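Side-chain contacts in soluble lytic transglycosylase B3 (Pseudomonas aeruginosa, PDB 5ANZ), which probably cleaves the glycan strands of peptidoglycan as a lytic transglycosylase during cell-wall turnover, and binds a calcium ion: residues A54-A59 and Q67-A72; T162-G167 and F172-L177. All blocks are in the same frame, centred on the assembly; numbering follows the deposited sequence.

Interaction 1: residues A54-A59 and Q67-A72; sequences AFRQQA and QTFDRA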
loop_
_atom_site.group_PDB
_atom_site.type_symbol
_atom_site.label_atom_id
_atom_site.label_comp_id
_atom_site.label_asym_id
_atom_site.label_seq_id
_atom_site.Cartn_x
_atom_site.Cartn_y
_atom_site.Cartn_z
ATOM N N ALA A 54 -1.599 15.311 -30.643
ATOM C CA ALA A 54 -0.341 15.884 -30.179
ATOM C C ALA A 54 0.449 14.842 -29.393
ATOM O O ALA A 54 1.669 14.745 -29.539
ATOM C CB ALA A 54 -0.592 17.127 -29.330
ATOM N N PHE A 55 -0.243 14.056 -28.570
ATOM C CA PHE A 55 0.431 12.999 -27.824
ATOM C C PHE A 55 0.937 11.902 -28.763
ATOM O O PHE A 55 1.955 11.273 -28.497
ATOM C CB PHE A 55 -0.482 12.384 -26.760
ATOM C CG PHE A 55 0.141 11.212 -26.049
ATOM C CD1 PHE A 55 1.236 11.391 -25.211
ATOM C CD2 PHE A 55 -0.346 9.934 -26.241
ATOM C CE1 PHE A 55 1.820 10.307 -24.564
ATOM C CE2 PHE A 55 0.233 8.849 -25.600
ATOM C CZ PHE A 55 1.326 9.041 -24.761
ATOM N N ARG A 56 0.230 11.680 -29.868
ATOM C CA ARG A 56 0.627 10.640 -30.809
ATOM C C ARG A 56 2.026 10.944 -31.347
ATOM O O ARG A 56 2.819 10.033 -31.592
ATOM C CB ARG A 56 -0.390 10.526 -31.955
ATOM C CG ARG A 56 -0.161 9.367 -32.934
ATOM C CD ARG A 56 -1.277 9.347 -33.990
ATOM N NE ARG A 56 -1.356 8.106 -34.762
ATOM C CZ ARG A 56 -0.823 7.946 -35.971
ATOM N NH1 ARG A 56 -0.160 8.941 -36.538
ATOM N NH2 ARG A 56 -0.945 6.790 -36.614
ATOM N N GLN A 57 2.326 12.228 -31.514
ATOM C CA GLN A 57 3.663 12.644 -31.915
ATOM C C GLN A 57 4.704 12.237 -30.871
ATOM O O GLN A 57 5.781 11.756 -31.217
ATOM C CB GLN A 57 3.711 14.153 -32.158
ATOM C CG GLN A 57 2.980 14.587 -33.415
ATOM C CD GLN A 57 3.577 13.972 -34.673
ATOM O OE1 GLN A 57 4.768 13.660 -34.720
ATOM N NE2 GLN A 57 2.748 13.789 -35.697
ATOM N N GLN A 58 4.378 12.406 -29.594
ATOM C CA GLN A 58 5.314 12.053 -28.531
ATOM C C GLN A 58 5.492 10.543 -28.420
ATOM O O GLN A 58 6.581 10.062 -28.110
ATOM C CB GLN A 58 4.842 12.625 -27.192
ATOM C CG GLN A 58 4.805 14.141 -27.166
ATOM C CD GLN A 58 4.179 14.684 -25.906
ATOM O OE1 GLN A 58 3.125 14.219 -25.473
ATOM N NE2 GLN A 58 4.826 15.674 -25.304
ATOM N N ALA A 59 4.415 9.796 -28.658
ATOM C CA ALA A 59 4.486 8.340 -28.621
ATOM C C ALA A 59 5.345 7.800 -29.765
ATOM O O ALA A 59 6.166 6.901 -29.559
ATOM C CB ALA A 59 3.084 7.735 -28.669
ATOM N N GLN A 67 0.455 1.417 -35.854
ATOM C CA GLN A 67 -0.578 0.404 -35.676
ATOM C C GLN A 67 -0.915 0.234 -34.202
ATOM O O GLN A 67 -2.086 0.143 -33.832
ATOM C CB GLN A 67 -0.147 -0.941 -36.262
ATOM C CG GLN A 67 -1.208 -2.031 -36.112
ATOM C CD GLN A 67 -0.713 -3.411 -36.513
ATOM O OE1 GLN A 67 -0.911 -3.851 -37.647
ATOM N NE2 GLN A 67 -0.071 -4.104 -35.578
ATOM N N THR A 68 0.116 0.203 -33.362
ATOM C CA THR A 68 -0.077 0.013 -31.923
ATOM C C THR A 68 -0.872 1.158 -31.312
ATOM O O THR A 68 -1.817 0.942 -30.543
ATOM C CB THR A 68 1.270 -0.105 -31.187
ATOM O OG1 THR A 68 1.972 -1.257 -31.663
ATOM C CG2 THR A 68 1.061 -0.224 -29.662
ATOM N N PHE A 69 -0.477 2.380 -31.647
ATOM C CA PHE A 69 -1.133 3.561 -31.108
ATOM C C PHE A 69 -2.606 3.613 -31.524
ATOM O O PHE A 69 -3.490 3.793 -30.686
ATOM C CB PHE A 69 -0.407 4.833 -31.566
ATOM C CG PHE A 69 -0.915 6.081 -30.912
ATOM C CD1 PHE A 69 -2.058 6.712 -31.380
ATOM C CD2 PHE A 69 -0.265 6.614 -29.807
ATOM C CE1 PHE A 69 -2.539 7.852 -30.763
ATOM C CE2 PHE A 69 -0.739 7.757 -29.191
ATOM C CZ PHE A 69 -1.879 8.379 -29.672
ATOM N N ASP A 70 -2.864 3.453 -32.823
ATOM C CA ASP A 70 -4.227 3.561 -33.328
ATOM C C ASP A 70 -5.109 2.430 -32.801
ATOM O O ASP A 70 -6.276 2.642 -32.477
ATOM C CB ASP A 70 -4.224 3.581 -34.857
ATOM C CG ASP A 70 -3.462 4.777 -35.420
ATOM O OD1 ASP A 70 -3.275 5.775 -34.685
ATOM O OD2 ASP A 70 -3.048 4.720 -36.597
ATOM N N ARG A 71 -4.540 1.233 -32.709
ATOM C CA ARG A 71 -5.229 0.084 -32.124
ATOM C C ARG A 71 -5.610 0.374 -30.668
ATOM O O ARG A 71 -6.727 0.103 -30.220
ATOM C CB ARG A 71 -4.328 -1.147 -32.207
ATOM C CG ARG A 71 -4.961 -2.461 -31.815
ATOM C CD ARG A 71 -3.869 -3.508 -31.639
ATOM N NE ARG A 71 -4.384 -4.856 -31.412
ATOM C CZ ARG A 71 -4.172 -5.566 -30.305
ATOM N NH1 ARG A 71 -3.448 -5.062 -29.309
ATOM N NH2 ARG A 71 -4.676 -6.790 -30.198
ATOM N N ALA A 72 -4.662 0.948 -29.945
ATOM C CA ALA A 72 -4.832 1.251 -28.530
ATOM C C ALA A 72 -5.864 2.351 -28.277
ATOM O O ALA A 72 -6.555 2.343 -27.255
ATOM C CB ALA A 72 -3.494 1.647 -27.928
#
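One face of the Phe69 ring is covered by the aliphatic part of Arg56, while the Phe55 ring meets it at the rim. The evidence for a CH-pi contact is direct: Arg56 CG stands 3.6 Å from the centroid of the Phe69 ring and 15° off its normal. Arg56 CB lies over the same face, 3.5 Å from Phe69 CZ. At the edge, Phe55 CD2 lies in the plane of the Phe69 ring and comes within 3.7 Å of Phe69 CE2. Ala59 CB approaches the ring obliquely, 3.7 Å from Phe69 CD2. The two segments belong to a helical hairpin of the lysozyme-like transglycosylase domain, far from the centre of the chain, where helix 48-61 turns back into helix 66-73; their short axes run at 141° and stay 10.9 Å apart at closest approach, a gap bridged by side chains. The Phe69 side chain starts out toward helix 48-61, and with CG anti to the backbone N its ring lies between the helices, where it also stacks on that of Phe73. Beyond the ring, the extended Arg56 chain carries its guanidinium to Asp70, nearly coplanar with the carboxylate and almost perpendicular to the Phe69 ring. The salt bridge is a side-on grip: Arg56 NE donates to the syn lone pair of Asp70 OD1 at 3.0 Å, and Arg56 NH2 donates to Asp70 OD2, also at 3.0 Å. A weak third bond from Arg56 NH2 to Asp70 OD1 bends to 137°. Paired contacts of this kind limit rotation of the guanidinium, whereas Phe55 is buried and touches Leu177 of helix 170-186.

Interaction 2: residues T162-G167 and F172-L177; sequences TLAYEG and FAHAQL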
loop_
_atom_site.group_PDB
_atom_site.type_symbol
_atom_site.label_atom_id
_atom_site.label_comp_id
_atom_site.label_asym_id
_atom_site.label_seq_id
_atom_site.Cartn_x
_atom_site.Cartn_y
_atom_site.Cartn_z
ATOM N N THR A 162 -7.143 9.743 -20.094
ATOM C CA THR A 162 -8.038 10.666 -19.416
ATOM C C THR A 162 -7.246 11.531 -18.432
ATOM O O THR A 162 -7.338 12.755 -18.466
ATOM C CB THR A 162 -9.162 9.926 -18.670
ATOM O OG1 THR A 162 -9.995 9.255 -19.632
ATOM C CG2 THR A 162 -10.007 10.918 -17.880
ATOM N N LEU A 163 -6.451 10.887 -17.578
ATOM C CA LEU A 163 -5.644 11.627 -16.595
ATOM C C LEU A 163 -4.595 12.525 -17.256
ATOM O O LEU A 163 -4.321 13.625 -16.777
ATOM C CB LEU A 163 -4.962 10.650 -15.642
ATOM C CG LEU A 163 -5.904 9.819 -14.776
ATOM C CD1 LEU A 163 -5.104 8.819 -13.970
ATOM C CD2 LEU A 163 -6.701 10.719 -13.844
ATOM N N ALA A 164 -4.000 12.055 -18.350
ATOM C CA ALA A 164 -3.040 12.879 -19.084
ATOM C C ALA A 164 -3.714 14.132 -19.637
ATOM O O ALA A 164 -3.169 15.243 -19.572
ATOM C CB ALA A 164 -2.400 12.073 -20.210
ATOM N N TYR A 165 -4.908 13.944 -20.189
ATOM C CA TYR A 165 -5.659 15.032 -20.804
ATOM C C TYR A 165 -6.170 16.057 -19.794
ATOM O O TYR A 165 -6.012 17.258 -19.994
ATOM C CB TYR A 165 -6.835 14.462 -21.603
ATOM C CG TYR A 165 -7.813 15.495 -22.142
ATOM C CD1 TYR A 165 -7.397 16.509 -22.997
ATOM C CD2 TYR A 165 -9.164 15.430 -21.819
ATOM C CE1 TYR A 165 -8.294 17.438 -23.501
ATOM C CE2 TYR A 165 -10.070 16.352 -22.320
ATOM C CZ TYR A 165 -9.630 17.356 -23.161
ATOM O OH TYR A 165 -10.526 18.281 -23.660
ATOM N N GLU A 166 -6.782 15.590 -18.711
ATOM C CA GLU A 166 -7.412 16.517 -17.772
ATOM C C GLU A 166 -7.264 16.129 -16.302
ATOM O O GLU A 166 -8.042 16.575 -15.465
ATOM C CB GLU A 166 -8.896 16.656 -18.115
ATOM C CG GLU A 166 -9.639 15.332 -18.185
ATOM C CD GLU A 166 -11.089 15.492 -18.609
ATOM O OE1 GLU A 166 -11.699 16.531 -18.280
ATOM O OE2 GLU A 166 -11.619 14.577 -19.276
ATOM N N GLY A 167 -6.269 15.304 -15.989
ATOM C CA GLY A 167 -6.029 14.879 -14.619
ATOM C C GLY A 167 -5.209 15.872 -13.815
ATOM O O GLY A 167 -4.643 16.815 -14.363
ATOM N N PHE A 172 2.740 12.108 -14.232
ATOM C CA PHE A 172 2.575 10.692 -13.958
ATOM C C PHE A 172 1.792 9.999 -15.073
ATOM O O PHE A 172 2.204 8.950 -15.560
ATOM C CB PHE A 172 1.868 10.488 -12.614
ATOM C CG PHE A 172 1.462 9.056 -12.338
ATOM C CD1 PHE A 172 2.350 8.163 -11.761
ATOM C CD2 PHE A 172 0.184 8.620 -12.633
ATOM C CE1 PHE A 172 1.977 6.859 -11.502
ATOM C CE2 PHE A 172 -0.194 7.309 -12.376
ATOM C CZ PHE A 172 0.704 6.434 -11.806
ATOM N N ALA A 173 0.678 10.594 -15.490
ATOM C CA ALA A 173 -0.194 9.918 -16.461
ATOM C C ALA A 173 0.501 9.729 -17.811
ATOM O O ALA A 173 0.410 8.656 -18.414
ATOM C CB ALA A 173 -1.493 10.681 -16.650
ATOM N N HIS A 174 1.191 10.769 -18.272
ATOM C CA HIS A 174 1.903 10.712 -19.547
ATOM C C HIS A 174 2.979 9.635 -19.520
ATOM O O HIS A 174 3.122 8.865 -20.467
ATOM C CB HIS A 174 2.538 12.072 -19.886
ATOM C CG HIS A 174 1.591 13.036 -20.531
ATOM N ND1 HIS A 174 0.784 13.888 -19.805
ATOM C CD2 HIS A 174 1.319 13.282 -21.836
ATOM C CE1 HIS A 174 0.059 14.617 -20.635
ATOM N NE2 HIS A 174 0.363 14.268 -21.873
ATOM N N ALA A 175 3.737 9.586 -18.431
ATOM C CA ALA A 175 4.805 8.608 -18.293
ATOM C C ALA A 175 4.263 7.176 -18.289
ATOM O O ALA A 175 4.809 6.287 -18.938
ATOM C CB ALA A 175 5.597 8.878 -17.028
ATOM N N GLN A 176 3.197 6.943 -17.534
ATOM C CA GLN A 176 2.635 5.609 -17.463
ATOM C C GLN A 176 1.987 5.230 -18.782
ATOM O O GLN A 176 2.003 4.060 -19.171
ATOM C CB GLN A 176 1.623 5.520 -16.326
ATOM C CG GLN A 176 2.254 5.774 -14.981
ATOM C CD GLN A 176 3.389 4.812 -14.679
ATOM O OE1 GLN A 176 3.332 3.637 -15.030
ATOM N NE2 GLN A 176 4.434 5.312 -14.009
ATOM N N LEU A 177 1.417 6.215 -19.474
ATOM C CA LEU A 177 0.716 5.945 -20.725
ATOM C C LEU A 177 1.710 5.506 -21.804
ATOM O O LEU A 177 1.459 4.564 -22.545
ATOM C CB LEU A 177 -0.066 7.180 -21.186
ATOM C CG LEU A 177 -0.859 7.046 -22.490
ATOM C CD1 LEU A 177 -1.819 5.857 -22.445
ATOM C CD2 LEU A 177 -1.617 8.327 -22.744
#
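Ala164 CB sits over one face of the His174 imidazole in an antiparallel helical hairpin formed by helices 156-166 and 170-186 of the lysozyme-like transglycosylase domain. The methyl carbon lies 3.7 Å from the centroid of the His174 ring and 19° off its normal, the geometry of a CH-pi contact. Ala164 CB is displaced toward the rim, 3.6 Å from His174 CE1. His174 CG is anti to its carbonyl carbon (chi1 -83°), which carries the ring across to helix 156-166 even though the CA-CB bond does not aim there directly. The ring's rotation is further fixed by a hydrogen bond between His174 ND1 and the carbonyl oxygen of Pro170, in the first turn of the same helix; Trp51 of helix 48-61 also meets the imidazole. Small residues permit the close backbone approach: the short axes come within 8.0 Å, and the CA atoms of Ala164 and Ala173 are only 4.9 Å apart. Both alanine CA-CB bonds point toward the opposing helix, bringing Ala164 CB to 3.9 Å from Ala173 CB. Leu163 meets this interface with the root of its side chain, its CB packing on Ala173 CB at 3.6 Å. The Leu163 side chain also touches Val82 and Asp86 of helix 80-87. Phe172 and Gln176 on the second helix touch Ile208, which binds N-acetyl-D-glucosamine in another structure of the protein. At the tightest point, the methyl of Ala173 presses against the other backbone, with Ala173 CB 3.3 Å from Ala164 N.

How the interactions relate
Both interactions join consecutive antiparallel helices within the same transglycosylase domain, but they use different helix pairs and different spacings. The centre of interaction 1 is about 32 Å from the centre of the chain, and interaction 2 lies nearer to it; the wide separation in interaction 1 is spanned by long side chains that combine a buried aromatic part with a charged pair near the surface. Interaction 2 is closely packed through alanines and an imidazole face, without a salt bridge, and its second helix borders Ile208, a sugar-binding residue. The two meet directly: Phe55 CE2 packs against Leu177 CD2 at 3.4 Å, and Phe55 CD1 lies 3.9 Å from His174 CD2, making helix 48-61 common to both neighbourhoods.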